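Local coordinates for branched-chain-amino-acid aminotransferase (Pseudomonas sp. UW4, PDB 6JIF), which probably catalyses the reversible, pyridoxal-5'-phosphate-dependent transfer of the amino group between branched-chain amino acids and 2-oxo acids, at residues Ser217-Lys220 with Asp226-Tyr229; Leu230-Met233 with Ile238-Val241. All blocks are in the same frame, centred on the assembly; numbering follows the deposited sequence.

Contact 1. Residues Ser217-Lys220 with Asp226-Tyr229; sequences SKAK and DAIY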
# COMPACT_ATOMS: atom_id res chain seq x y z
N SER B 217 0.56 13.75 8.37
CA SER B 217 0.22 15.12 8.02
C SER B 217 -0.55 15.81 9.14
O SER B 217 -0.33 16.99 9.43
CB SER B 217 -0.60 15.10 6.72
OG SER B 217 -0.70 16.43 6.24
N LYS B 218 -1.45 15.06 9.79
CA LYS B 218 -2.25 15.60 10.88
C LYS B 218 -1.39 15.92 12.10
O LYS B 218 -1.59 16.96 12.74
CB LYS B 218 -3.39 14.64 11.22
CG LYS B 218 -4.58 14.88 10.32
CD LYS B 218 -5.75 14.02 10.67
CE LYS B 218 -7.00 14.59 9.99
NZ LYS B 218 -8.07 13.54 9.89
N ALA B 219 -0.42 15.05 12.43
CA ALA B 219 0.50 15.38 13.51
C ALA B 219 1.35 16.60 13.16
O ALA B 219 1.61 17.45 14.02
CB ALA B 219 1.40 14.16 13.81
N LYS B 220 1.82 16.70 11.93
CA LYS B 220 2.63 17.88 11.59
C LYS B 220 1.79 19.16 11.53
O LYS B 220 2.28 20.25 11.86
CB LYS B 220 3.36 17.62 10.28
CG LYS B 220 4.46 16.57 10.46
CD LYS B 220 4.88 15.94 9.14
CE LYS B 220 5.92 14.82 9.36
NZ LYS B 220 5.94 13.76 8.30
N ASP B 226 6.12 14.15 14.18
CA ASP B 226 5.44 13.07 13.46
C ASP B 226 4.41 12.45 14.39
O ASP B 226 4.27 12.84 15.55
CB ASP B 226 6.44 12.02 12.94
CG ASP B 226 5.99 11.37 11.60
OD1 ASP B 226 4.79 11.18 11.30
OD2 ASP B 226 6.89 11.02 10.82
N ALA B 227 3.69 11.48 13.84
CA ALA B 227 2.74 10.66 14.58
C ALA B 227 3.46 9.45 15.16
O ALA B 227 4.42 8.95 14.57
CB ALA B 227 1.62 10.18 13.66
N ILE B 228 2.99 9.00 16.30
CA ILE B 228 3.42 7.73 16.87
C ILE B 228 2.22 6.79 16.77
O ILE B 228 1.09 7.19 17.07
CB ILE B 228 3.92 7.88 18.32
CG1 ILE B 228 5.29 8.54 18.33
CG2 ILE B 228 4.04 6.52 18.98
CD1 ILE B 228 5.82 8.89 19.74
N TYR B 229 2.47 5.57 16.33
CA TYR B 229 1.46 4.54 16.09
C TYR B 229 1.50 3.54 17.22
O TYR B 229 2.59 3.10 17.63
CB TYR B 229 1.70 3.83 14.75
CG TYR B 229 1.64 4.81 13.62
CD1 TYR B 229 0.41 5.21 13.13
CD2 TYR B 229 2.81 5.42 13.12
CE1 TYR B 229 0.33 6.16 12.12
CE2 TYR B 229 2.76 6.39 12.11
CZ TYR B 229 1.50 6.77 11.64
OH TYR B 229 1.39 7.71 10.64

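Contact 2. Residues Leu230-Met233 with Ile238-Val241; sequences LDPM and IEEV. With PLP (pyridoxal-5'-phosphate), chain D.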
# COMPACT_ATOMS: atom_id res chain seq x y z
N LEU B 230 0.30 3.19 17.71
CA LEU B 230 0.10 2.18 18.73
C LEU B 230 -0.29 0.86 18.08
O LEU B 230 -0.66 0.81 16.91
CB LEU B 230 -0.98 2.63 19.74
CG LEU B 230 -0.68 3.99 20.42
CD1 LEU B 230 -1.71 4.18 21.50
CD2 LEU B 230 0.71 4.09 21.05
N ASP B 231 -0.30 -0.18 18.89
CA ASP B 231 -0.71 -1.49 18.33
C ASP B 231 -2.13 -1.40 17.77
O ASP B 231 -3.01 -0.79 18.39
CB ASP B 231 -0.60 -2.58 19.38
CG ASP B 231 -1.65 -2.51 20.41
OD1 ASP B 231 -1.52 -1.64 21.29
OD2 ASP B 231 -2.58 -3.34 20.37
N PRO B 232 -2.37 -1.93 16.56
CA PRO B 232 -3.63 -1.67 15.90
C PRO B 232 -4.80 -2.40 16.55
O PRO B 232 -5.94 -1.93 16.43
CB PRO B 232 -3.36 -2.15 14.46
CG PRO B 232 -2.19 -3.12 14.58
CD PRO B 232 -1.34 -2.43 15.65
N MET B 233 -4.56 -3.50 17.30
CA MET B 233 -5.70 -4.23 17.90
C MET B 233 -6.28 -3.48 19.10
O MET B 233 -7.49 -3.46 19.29
CB MET B 233 -5.25 -5.62 18.30
CG MET B 233 -6.43 -6.51 18.69
SD MET B 233 -6.10 -8.25 18.60
CE MET B 233 -6.34 -8.59 16.83
N ILE B 238 3.01 1.16 22.31
CA ILE B 238 3.73 1.85 21.23
C ILE B 238 4.29 0.84 20.24
O ILE B 238 4.87 -0.17 20.62
CB ILE B 238 4.87 2.69 21.82
CG1 ILE B 238 4.26 3.80 22.67
CG2 ILE B 238 5.79 3.29 20.71
CD1 ILE B 238 5.29 4.62 23.46
N GLU B 239 4.15 1.15 18.95
CA GLU B 239 4.74 0.34 17.89
C GLU B 239 5.78 1.08 17.07
O GLU B 239 6.87 0.55 16.86
CB GLU B 239 3.66 -0.20 16.98
CG GLU B 239 2.73 -1.14 17.71
CD GLU B 239 2.43 -2.39 16.88
OE1 GLU B 239 2.46 -2.30 15.63
OE2 GLU B 239 2.18 -3.46 17.51
N GLU B 240 5.48 2.31 16.60
CA GLU B 240 6.40 2.99 15.69
C GLU B 240 6.33 4.48 15.91
O GLU B 240 5.27 5.02 16.23
CB GLU B 240 6.12 2.75 14.19
CG GLU B 240 6.16 1.30 13.74
CD GLU B 240 7.55 0.81 13.47
OE1 GLU B 240 8.53 1.57 13.72
OE2 GLU B 240 7.68 -0.33 12.98
N VAL B 241 7.44 5.16 15.62
CA VAL B 241 7.50 6.63 15.74
C VAL B 241 7.67 7.14 14.32
O VAL B 241 8.79 7.08 13.78
CB VAL B 241 8.65 7.08 16.65
CG1 VAL B 241 8.73 8.65 16.76
CG2 VAL B 241 8.54 6.44 18.03
N1 PLP D . 10.01 1.80 11.33
C2 PLP D . 9.35 1.85 10.14
C2A PLP D . 7.86 1.86 10.19
C3 PLP D . 10.06 1.84 8.93
O3 PLP D . 9.37 1.83 7.75
C4 PLP D . 11.47 1.82 8.95
C4A PLP D . 12.27 1.60 7.68
C5 PLP D . 12.10 1.79 10.21
C6 PLP D . 11.36 1.76 11.35
C5A PLP D . 13.58 1.84 10.42
O4P PLP D . 14.22 0.83 9.73
P PLP D . 15.79 0.97 9.46
O1P PLP D . 16.51 1.18 10.77
O2P PLP D . 16.12 -0.41 8.87
O3P PLP D . 16.10 2.13 8.52

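Contact 1. Residues Ser217-Lys220 with Asp226-Tyr229
The methyl CB of Ala219 sits over one face of the flat peptide that joins Asp226 to Ala227, 3.5 Å from Asp226 C and equally near Ala227 N. A second flat group, the carboxylate of Asp226, receives the end of Lys220 over its face: CE stands above CG, and NZ comes down from the same side rather than in the plane of the oxygens. The resulting salt bridge is long, 3.8 Å from Lys220 NZ to Asp226 OD2, a loose electrostatic pairing. Lysine suits this exposed place, since its chain, extended beyond CG, runs alongside the aspartate and points the same way while the amine stays near the surface. The other carboxylate oxygen turns back on its own chain: Asp226 OD1 accepts the amide hydrogen of Ala227 N at 2.8 Å, met on the anti side, 17° out of the carboxylate plane. This bond limits rotation of the carboxylate and holds its face beneath the lysine. The contact belongs to a beta-alpha-beta crossover, in which helix 206-221 connects the parallel neighbours, strands 185-189 and 227-230. Here the end of the helix lies against the start of the second strand. Alanine on both sides permits the close approach: Ala219 CA lies 5.3 Å from Ala227 CA, and Ala219 CB meets Ala227 CB at 4.0 Å. Gln188 of strand 185-189 also touches Ala219, and further along strand 227-230 Tyr229 packs on Ser212 and Pro215 of the same helix.

Contact 2. Residues Leu230-Met233 with Ile238-Val241
Glu239 lays its side chain flat against the backbone and CB of Asp231 and the ring of Pro232. Glu239 CG stands over the face of the Leu230-Asp231 peptide, 3.4 Å from Asp231 N, and the carboxylate beyond turns one face to the loop. Asp231 CA and CB lie under the OE2 half, with Asp231 CB 3.5 Å from Glu239 OE2, while Pro232 CD lies directly beneath Glu239 OE1 at 3.8 Å; the proline ring and the glutamate chain are roughly perpendicular. A bend at chi2 (-135°) brings the carboxylate into this position, where OE1 bonds Ser262 OG and OE2 bonds Ser260 OG. Leu230 and Ile238 form an antiparallel non-hydrogen-bonded pair, and their side chains set out in diverging directions. The leucine's branch nevertheless returns: with CG anti to the carbonyl carbon (chi1 -56°), Leu230 CD2 comes back within 3.9 Å of Ile238 CG1, the two chains crossing at a slant. The strand carries a classic beta bulge here, with two residues, Glu239 and Glu240, set opposite the single Tyr229; Glu240 then heads away from the loop to the cofactor, its OE1 2.8 Å from N1 of pyridoxal-5'-phosphate. Leu264 N holds the other oxygen of Glu240. Asp231 fastens the turn between the strands, OD1 taking the amides of Thr236 and Lys237 and OD2 pairing with Thr234 OG1. Were Glu239 an alanine, Ser260 and Ser262 would probably be left without their carboxylate partner, and a gap would open against Asp231 and Pro232. Asp231 OD2 and Glu239 OE2 are buried 5.6 Å apart; their like charges would tend to raise the pKa of both acids, an effect that the hydroxyl and amide partners are likely to offset.

Overall arrangement
The two contacts follow each other along the chain, 226-229 running straight on into 230-233, their centres about 13 Å apart. Tyr229 joins them through two probable hydrogen bonds, Tyr229 O to Glu239 N at 2.8 Å and Tyr229 N to Glu240 O at 2.9 Å, while Ile228 CG1 packs on Val241 CG1 at 3.8 Å. Contact 1 thus sets strand 227-230 against its helix, and contact 2 pairs it with the strand carrying Glu240 to the pyridine nitrogen. Cofactor proximity differs: the Asp226 side chain lies about 9 Å from pyridoxal-5'-phosphate at the nearest atoms, whereas Glu240 is in its pocket.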